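Local coordinates for protein C-domain type II peptide synthetase (Streptomyces globisporus, PDB 4ZNM) that belongs to the condensation-domain family of peptide synthetases, probably as a free-standing (type II) protein, at residues K213-R217 with R349-V354; E286-T290 with R317-S321; G222-I226 with I289-T293. One frame throughout, in Å; residues are numbered along the deposited sequence.

Contact 1: residues K213-R217 with R349-V354; sequences KEFWR and RLIPEV
Trp216 and Leu350 make the tight half of this contact, where helix 207-219 of the condensation domain packs against segment 349-354, the short helix around 347-350 running on into the 3-10 turn 351-353. The two methyls of Leu350 share the work. Leu350 CD1 presses against Trp216 CB at 3.5 Å, and Leu350 CD2 sits over one face of the indole in a CH-pi contact, 4.2 Å from the centroid of the five-membered ring and 14° off its normal. Phe215, the preceding residue, sets its CE2 edge over the opposite face, and the indole is covered on both sides. A tryptophan suits this buried place because its broad faces take hydrocarbon while its one polar atom, NE1, is satisfied by the backbone O of His343. Val354 CG1 continues the hydrocarbon surface alongside the helix backbone, 4.2 Å from Arg217 CA.

Toward solvent the packing gives way to long charged chains. Lys213 runs out extended beyond CG and crosses Glu353 at about a right angle, CG to CG at 4.2 Å; its NZ stops 4.3 Å from Glu353 OE2, too far for a salt bridge, though the attraction probably still helps. The lysine suits the place because its methylenes pack while its amine can stay near water. Glu353 folds back at chi2 (-66°), which turns its carboxylate to Arg217. The guanidinium of Arg217 lies with one face above the backbone of its own helix, near Lys213 O and Glu214 N, and offers its edge to the acid. The planes stand 67° apart, consistent with one oxygen taking both nitrogens: Arg217 NE donates to Glu353 OE1 at 2.7 Å, nearly straight, whereas the bond from Arg217 NH2 to that same OE1 is weak at 3.2 Å.

Contact 2: residues E286-T290 with R317-S321; sequences ELDIT and RTDLS
Arg317, extended from CG to NE, reaches across Asp288 at a slant and grips its carboxylate side-on. Arg317 NE donates to Asp288 OD1 at 2.9 Å, and Arg317 NH2 to Asp288 OD2 at 3.0 Å. Both oxygens lie close to the guanidinium plane, but the two planar groups are twisted 39° apart: OD1 is met on its syn side, OD2 from above the carboxylate plane. Asp288 reaches this partner because its CG is turned anti to the backbone N (chi1 165°). On the way the arginine carbons pass Thr290, whose OG1 comes within 3.2 Å of Arg317 CG, a close brush with hydrocarbon. The remaining nitrogen, NH1, is held by Gln221 O.

Asp288, Thr290 and Arg317 stand on one face of a two-stranded antiparallel sheet, in which Ile289 and Thr318 form the hydrogen-bonded pair through Ile289 N to Thr318 O and Thr318 N to Ile289 O. Ile289 and Thr318 point to the other face, toward Gln277 of helix 268-284, where branched side chains suit the buried strand. There Ile289 CD1 meets Leu320 CD2 at 4.0 Å.

Past Asp319, and before strand 288-295 begins, Leu320 N still donates to Leu287 O at 2.9 Å. Asp319 starts an Asx turn as the chain leaves the strand: its OD1 accepts from both Ser321 N and Ser321 OG, which approach from the same face of its carboxylate.

Contact 3: residues G222-I226 with I289-T293; sequences GARII and ITVPT
With chi1 at -167°, Ile226 carries CG1 anti to its backbone N and leaves CG2 between N and the carbonyl carbon, so that this methyl faces the strand and meets Val291 CG2 at 3.6 Å. Val291 has chi1 176°, which puts CG2, the touching methyl, anti to the carbonyl carbon and beside the backbone N. Both side chains touch Leu280 of helix 268-284, a setting that suits beta-branched hydrocarbon in both segments.

Ile225 CG2 lies against Pro292 CD at 3.7 Å, and Ile225 CG1 approaches Thr290 CG2, the two side chains crossing at about a right angle. Pro292 offers the CD corner of its ring and has no N-H to satisfy.

Segment 222-226 is the irregular connection between helix 207-219 and strand 227-229, tied to strand 288-295 of the two-stranded antiparallel sheet by backbone groups. Ile226 N donates to Thr290 O at 2.9 Å, nearly in line with the carbonyl bond, while Ile225 CA sends a CA-H toward the same oxygen at 3.4 Å.

One water bridges the segments, donating to Arg224 O at 2.7 Å and accepting from Thr290 N at 2.9 Å. The CB of Arg224 is turned from the strand; its NH1 comes back to Ala223 O, reaching it from above the carbonyl plane. Ala223, small enough to pass close, places CB 3.8 Å from Thr290 OG1.

Contacts 2 and 3 share Ile289 and Thr290, and their centres lie 8 Å apart. Thr290 works in both: contact 2 pairs it with Arg317, while contact 3 uses its backbone for the connection 222-226. The two also touch directly where Arg317 CZ packs on Ala223 CB at 3.6 Å, and where Glu286 CG meets Ile226 CD1 at 4.0 Å. Contact 1 stands apart, its centre about 14 Å from that of contact 3 and about 19 Å from that of contact 2, with nearest atoms about 6 Å away in each case. Along the chain it encloses both others. The sodium site at Ser130, Glu133 and Pro135 includes no residue of the three contacts.

Contact 1: residues K213-R217 with R349-V354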
loop_
_atom_site.group_PDB
_atom_site.type_symbol
_atom_site.label_atom_id
_atom_site.label_comp_id
_atom_site.label_asym_id
_atom_site.label_seq_id
_atom_site.Cartn_x
_atom_site.Cartn_y
_atom_site.Cartn_z
ATOM N N LYS A 213 19.931 -15.522 5.278
ATOM C CA LYS A 213 20.938 -14.628 4.690
ATOM C C LYS A 213 21.767 -15.392 3.676
ATOM O O LYS A 213 22.065 -14.865 2.610
ATOM C CB LYS A 213 21.854 -14.010 5.767
ATOM C CG LYS A 213 21.199 -12.829 6.458
ATOM C CD LYS A 213 21.991 -12.245 7.605
ATOM C CE LYS A 213 21.249 -11.038 8.157
ATOM N NZ LYS A 213 22.091 -10.152 8.974
ATOM N N GLU A 214 22.115 -16.630 4.001
ATOM C CA GLU A 214 22.924 -17.436 3.079
ATOM C C GLU A 214 22.083 -17.782 1.862
ATOM O O GLU A 214 22.589 -17.768 0.756
ATOM C CB GLU A 214 23.451 -18.713 3.734
ATOM C CG GLU A 214 24.728 -19.251 3.055
ATOM C CD GLU A 214 25.208 -20.581 3.635
ATOM O OE1 GLU A 214 25.227 -20.728 4.878
ATOM O OE2 GLU A 214 25.576 -21.479 2.845
ATOM N N PHE A 215 20.795 -18.060 2.054
ATOM C CA PHE A 215 19.903 -18.274 0.912
ATOM C C PHE A 215 19.873 -17.065 -0.031
ATOM O O PHE A 215 19.972 -17.213 -1.242
ATOM C CB PHE A 215 18.471 -18.585 1.376
ATOM C CG PHE A 215 17.451 -18.437 0.282
ATOM C CD1 PHE A 215 17.192 -19.482 -0.569
ATOM C CD2 PHE A 215 16.778 -17.250 0.091
ATOM C CE1 PHE A 215 16.291 -19.345 -1.584
ATOM C CE2 PHE A 215 15.877 -17.107 -0.943
ATOM C CZ PHE A 215 15.623 -18.167 -1.767
ATOM N N TRP A 216 19.743 -15.862 0.518
ATOM C CA TRP A 216 19.595 -14.667 -0.305
ATOM C C TRP A 216 20.877 -14.264 -1.031
ATOM O O TRP A 216 20.822 -13.837 -2.184
ATOM C CB TRP A 216 19.098 -13.509 0.549
ATOM C CG TRP A 216 17.641 -13.624 0.891
ATOM C CD1 TRP A 216 17.091 -13.902 2.114
ATOM C CD2 TRP A 216 16.547 -13.484 -0.020
ATOM N NE1 TRP A 216 15.712 -13.907 2.020
ATOM C CE2 TRP A 216 15.357 -13.656 0.719
ATOM C CE3 TRP A 216 16.457 -13.200 -1.380
ATOM C CZ2 TRP A 216 14.094 -13.579 0.126
ATOM C CZ3 TRP A 216 15.205 -13.098 -1.956
ATOM C CH2 TRP A 216 14.044 -13.299 -1.211
ATOM N N ARG A 217 22.020 -14.386 -0.352
ATOM C CA ARG A 217 23.316 -14.133 -0.972
ATOM C C ARG A 217 23.425 -14.978 -2.240
ATOM O O ARG A 217 23.813 -14.485 -3.307
ATOM C CB ARG A 217 24.479 -14.482 -0.029
ATOM C CG ARG A 217 24.810 -13.422 1.012
ATOM C CD ARG A 217 26.032 -13.849 1.868
ATOM N NE ARG A 217 25.776 -13.674 3.301
ATOM C CZ ARG A 217 25.667 -14.660 4.196
ATOM N NH1 ARG A 217 25.822 -15.939 3.846
ATOM N NH2 ARG A 217 25.421 -14.361 5.466
ATOM N N ARG A 349 17.916 -5.198 6.719
ATOM C CA ARG A 349 18.911 -6.196 7.125
ATOM C C ARG A 349 19.421 -7.078 5.976
ATOM O O ARG A 349 20.517 -7.633 6.037
ATOM C CB ARG A 349 18.323 -7.105 8.220
ATOM C CG ARG A 349 18.166 -6.421 9.581
ATOM C CD ARG A 349 19.508 -5.970 10.177
ATOM N NE ARG A 349 19.324 -5.139 11.371
ATOM C CZ ARG A 349 19.267 -5.602 12.618
ATOM N NH1 ARG A 349 19.093 -4.756 13.631
ATOM N NH2 ARG A 349 19.372 -6.907 12.860
ATOM N N LEU A 350 18.607 -7.235 4.947
ATOM C CA LEU A 350 18.992 -8.050 3.808
ATOM C C LEU A 350 19.939 -7.284 2.879
ATOM O O LEU A 350 20.906 -7.833 2.405
ATOM C CB LEU A 350 17.757 -8.499 3.037
ATOM C CG LEU A 350 17.978 -9.097 1.642
ATOM C CD1 LEU A 350 18.945 -10.257 1.744
ATOM C CD2 LEU A 350 16.687 -9.553 1.001
ATOM N N ILE A 351 19.658 -6.015 2.611
ATOM C CA ILE A 351 20.334 -5.325 1.522
ATOM C C ILE A 351 21.865 -5.219 1.730
ATOM O O ILE A 351 22.613 -5.292 0.766
ATOM C CB ILE A 351 19.702 -3.937 1.277
ATOM C CG1 ILE A 351 20.393 -3.240 0.122
ATOM C CG2 ILE A 351 19.739 -3.073 2.514
ATOM C CD1 ILE A 351 20.056 -3.816 -1.201
ATOM N N PRO A 352 22.340 -5.088 2.978
ATOM C CA PRO A 352 23.804 -5.020 3.093
ATOM C C PRO A 352 24.478 -6.322 2.653
ATOM O O PRO A 352 25.661 -6.302 2.341
ATOM C CB PRO A 352 24.040 -4.763 4.595
ATOM C CG PRO A 352 22.708 -4.357 5.146
ATOM C CD PRO A 352 21.699 -5.083 4.297
ATOM N N GLU A 353 23.728 -7.424 2.622
ATOM C CA GLU A 353 24.233 -8.719 2.169
ATOM C C GLU A 353 24.331 -8.795 0.652
ATOM O O GLU A 353 25.109 -9.568 0.120
ATOM C CB GLU A 353 23.333 -9.858 2.665
ATOM C CG GLU A 353 23.230 -9.945 4.187
ATOM C CD GLU A 353 24.552 -10.309 4.853
ATOM O OE1 GLU A 353 25.184 -11.312 4.444
ATOM O OE2 GLU A 353 24.961 -9.586 5.786
ATOM N N VAL A 354 23.520 -7.999 -0.027
ATOM C CA VAL A 354 23.480 -7.951 -1.484
ATOM C C VAL A 354 23.527 -6.476 -1.918
ATOM O O VAL A 354 22.563 -5.952 -2.502
ATOM C CB VAL A 354 22.223 -8.656 -2.025
ATOM C CG1 VAL A 354 22.345 -10.125 -1.841
ATOM C CG2 VAL A 354 20.965 -8.171 -1.297
#

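Contact 2: residues E286-T290 with R317-S321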
loop_
_atom_site.group_PDB
_atom_site.type_symbol
_atom_site.label_atom_id
_atom_site.label_comp_id
_atom_site.label_asym_id
_atom_site.label_seq_id
_atom_site.Cartn_x
_atom_site.Cartn_y
_atom_site.Cartn_z
ATOM N N GLU A 286 14.985 -8.207 -21.020
ATOM C CA GLU A 286 15.547 -9.077 -19.984
ATOM C C GLU A 286 14.751 -10.390 -19.760
ATOM O O GLU A 286 13.545 -10.429 -19.919
ATOM C CB GLU A 286 15.625 -8.325 -18.665
ATOM C CG GLU A 286 16.600 -7.160 -18.674
ATOM C CD GLU A 286 18.034 -7.635 -18.700
ATOM O OE1 GLU A 286 18.464 -8.238 -17.689
ATOM O OE2 GLU A 286 18.722 -7.418 -19.730
ATOM N N LEU A 287 15.464 -11.443 -19.367
ATOM C CA LEU A 287 14.884 -12.736 -19.025
ATOM C C LEU A 287 15.121 -13.067 -17.554
ATOM O O LEU A 287 14.315 -13.757 -16.937
ATOM C CB LEU A 287 15.476 -13.834 -19.916
ATOM C CG LEU A 287 14.890 -13.832 -21.337
ATOM C CD1 LEU A 287 15.737 -14.676 -22.272
ATOM C CD2 LEU A 287 13.436 -14.320 -21.346
ATOM N N ASP A 288 16.237 -12.576 -17.011
ATOM C CA ASP A 288 16.543 -12.657 -15.587
ATOM C C ASP A 288 15.939 -11.425 -14.941
ATOM O O ASP A 288 16.474 -10.315 -15.061
ATOM C CB ASP A 288 18.064 -12.746 -15.349
ATOM C CG ASP A 288 18.465 -12.461 -13.905
ATOM O OD1 ASP A 288 17.679 -12.760 -12.984
ATOM O OD2 ASP A 288 19.575 -11.916 -13.684
ATOM N N ILE A 289 14.813 -11.621 -14.254
ATOM C CA ILE A 289 13.977 -10.511 -13.843
ATOM C C ILE A 289 13.816 -10.447 -12.335
ATOM O O ILE A 289 13.244 -11.353 -11.707
ATOM C CB ILE A 289 12.610 -10.605 -14.539
ATOM C CG1 ILE A 289 12.801 -10.384 -16.047
ATOM C CG2 ILE A 289 11.637 -9.596 -13.961
ATOM C CD1 ILE A 289 11.511 -10.321 -16.813
ATOM N N THR A 290 14.300 -9.362 -11.752
ATOM C CA THR A 290 14.104 -9.149 -10.334
ATOM C C THR A 290 13.228 -7.910 -10.107
ATOM O O THR A 290 13.603 -6.796 -10.467
ATOM C CB THR A 290 15.451 -8.964 -9.580
ATOM O OG1 THR A 290 16.279 -10.118 -9.749
ATOM C CG2 THR A 290 15.207 -8.753 -8.113
ATOM N N ARG A 317 13.059 -12.738 -7.617
ATOM C CA ARG A 317 13.881 -12.980 -8.796
ATOM C C ARG A 317 13.457 -14.238 -9.509
ATOM O O ARG A 317 13.510 -15.303 -8.927
ATOM C CB ARG A 317 15.341 -13.116 -8.417
ATOM C CG ARG A 317 16.252 -13.327 -9.613
ATOM C CD ARG A 317 17.690 -13.435 -9.181
ATOM N NE ARG A 317 18.628 -13.307 -10.304
ATOM C CZ ARG A 317 19.932 -13.551 -10.219
ATOM N NH1 ARG A 317 20.470 -13.962 -9.083
ATOM N NH2 ARG A 317 20.711 -13.359 -11.261
ATOM N N THR A 318 13.079 -14.106 -10.778
ATOM C CA THR A 318 12.658 -15.253 -11.582
ATOM C C THR A 318 13.372 -15.265 -12.920
ATOM O O THR A 318 13.557 -14.218 -13.561
ATOM C CB THR A 318 11.143 -15.229 -11.836
ATOM O OG1 THR A 318 10.468 -15.060 -10.595
ATOM C CG2 THR A 318 10.659 -16.535 -12.477
ATOM N N ASP A 319 13.754 -16.462 -13.340
ATOM C CA ASP A 319 14.428 -16.671 -14.615
ATOM C C ASP A 319 13.428 -17.166 -15.618
ATOM O O ASP A 319 12.917 -18.274 -15.477
ATOM C CB ASP A 319 15.556 -17.678 -14.475
ATOM C CG ASP A 319 16.335 -17.869 -15.777
ATOM O OD1 ASP A 319 16.085 -17.124 -16.750
ATOM O OD2 ASP A 319 17.206 -18.759 -15.812
ATOM N N LEU A 320 13.147 -16.340 -16.613
ATOM C CA LEU A 320 12.124 -16.614 -17.611
ATOM C C LEU A 320 12.722 -17.291 -18.838
ATOM O O LEU A 320 12.008 -17.567 -19.808
ATOM C CB LEU A 320 11.438 -15.325 -18.053
ATOM C CG LEU A 320 10.209 -14.865 -17.255
ATOM C CD1 LEU A 320 10.547 -14.559 -15.803
ATOM C CD2 LEU A 320 9.638 -13.654 -17.944
ATOM N N SER A 321 14.030 -17.517 -18.830
ATOM C CA SER A 321 14.663 -18.088 -20.006
ATOM C C SER A 321 14.230 -19.538 -20.191
ATOM O O SER A 321 14.262 -20.347 -19.251
ATOM C CB SER A 321 16.180 -18.006 -19.921
ATOM O OG SER A 321 16.695 -18.862 -18.916
#

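Contact 3: residues G222-I226 with I289-T293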
loop_
_atom_site.group_PDB
_atom_site.type_symbol
_atom_site.label_atom_id
_atom_site.label_comp_id
_atom_site.label_asym_id
_atom_site.label_seq_id
_atom_site.Cartn_x
_atom_site.Cartn_y
_atom_site.Cartn_z
ATOM N N GLY A 222 24.531 -11.457 -8.195
ATOM C CA GLY A 222 24.567 -10.777 -9.473
ATOM C C GLY A 222 23.226 -10.235 -9.908
ATOM O O GLY A 222 23.081 -9.775 -11.042
ATOM N N ALA A 223 22.236 -10.277 -9.021
ATOM C CA ALA A 223 20.946 -9.751 -9.362
ATOM C C ALA A 223 20.931 -8.217 -9.245
ATOM O O ALA A 223 21.578 -7.625 -8.366
ATOM C CB ALA A 223 19.889 -10.345 -8.484
ATOM N N ARG A 224 20.147 -7.594 -10.121
ATOM C CA ARG A 224 19.895 -6.174 -10.071
ATOM C C ARG A 224 18.399 -5.994 -10.269
ATOM O O ARG A 224 17.860 -6.474 -11.257
ATOM C CB ARG A 224 20.684 -5.430 -11.152
ATOM C CG ARG A 224 22.210 -5.566 -11.053
ATOM C CD ARG A 224 22.797 -4.635 -10.001
ATOM N NE ARG A 224 24.258 -4.596 -10.039
ATOM C CZ ARG A 224 25.053 -5.570 -9.592
ATOM N NH1 ARG A 224 24.545 -6.689 -9.085
ATOM N NH2 ARG A 224 26.366 -5.429 -9.662
ATOM N N ILE A 225 17.732 -5.318 -9.332
ATOM C CA ILE A 225 16.332 -4.947 -9.523
ATOM C C ILE A 225 16.210 -4.266 -10.887
ATOM O O ILE A 225 17.016 -3.423 -11.225
ATOM C CB ILE A 225 15.808 -4.035 -8.411
ATOM C CG1 ILE A 225 15.704 -4.818 -7.094
ATOM C CG2 ILE A 225 14.439 -3.504 -8.777
ATOM C CD1 ILE A 225 15.519 -3.931 -5.854
ATOM N N ILE A 226 15.180 -4.618 -11.648
ATOM C CA ILE A 226 15.004 -4.080 -12.983
ATOM C C ILE A 226 14.556 -2.614 -12.883
ATOM O O ILE A 226 13.657 -2.266 -12.098
ATOM C CB ILE A 226 14.008 -4.953 -13.799
ATOM C CG1 ILE A 226 14.041 -4.610 -15.280
ATOM C CG2 ILE A 226 12.628 -4.771 -13.332
ATOM C CD1 ILE A 226 13.866 -5.833 -16.138
ATOM N N ILE A 289 14.813 -11.621 -14.254
ATOM C CA ILE A 289 13.977 -10.511 -13.843
ATOM C C ILE A 289 13.816 -10.447 -12.335
ATOM O O ILE A 289 13.244 -11.353 -11.707
ATOM C CB ILE A 289 12.610 -10.605 -14.539
ATOM C CG1 ILE A 289 12.801 -10.384 -16.047
ATOM C CG2 ILE A 289 11.637 -9.596 -13.961
ATOM C CD1 ILE A 289 11.511 -10.321 -16.813
ATOM N N THR A 290 14.300 -9.362 -11.752
ATOM C CA THR A 290 14.104 -9.149 -10.334
ATOM C C THR A 290 13.228 -7.910 -10.107
ATOM O O THR A 290 13.603 -6.796 -10.467
ATOM C CB THR A 290 15.451 -8.964 -9.580
ATOM O OG1 THR A 290 16.279 -10.118 -9.749
ATOM C CG2 THR A 290 15.207 -8.753 -8.113
ATOM N N VAL A 291 12.091 -8.131 -9.469
ATOM C CA VAL A 291 11.095 -7.083 -9.186
ATOM C C VAL A 291 10.670 -7.223 -7.734
ATOM O O VAL A 291 10.325 -8.311 -7.291
ATOM C CB VAL A 291 9.875 -7.166 -10.126
ATOM C CG1 VAL A 291 8.801 -6.106 -9.744
ATOM C CG2 VAL A 291 10.307 -6.943 -11.551
ATOM N N PRO A 292 10.700 -6.129 -6.985
ATOM C CA PRO A 292 10.281 -6.226 -5.594
ATOM C C PRO A 292 8.771 -6.153 -5.464
ATOM O O PRO A 292 8.078 -5.543 -6.300
ATOM C CB PRO A 292 10.925 -4.992 -4.932
ATOM C CG PRO A 292 11.138 -4.041 -6.037
ATOM C CD PRO A 292 11.310 -4.819 -7.286
ATOM N N THR A 293 8.271 -6.804 -4.426
ATOM C CA THR A 293 6.903 -6.615 -3.994
ATOM C C THR A 293 7.002 -6.062 -2.592
ATOM O O THR A 293 8.109 -5.947 -2.060
ATOM C CB THR A 293 6.091 -7.952 -4.019
ATOM O OG1 THR A 293 4.688 -7.673 -3.907
ATOM C CG2 THR A 293 6.512 -8.876 -2.885
HETATM O O HOH W 1 16.465 -7.970 -13.029
#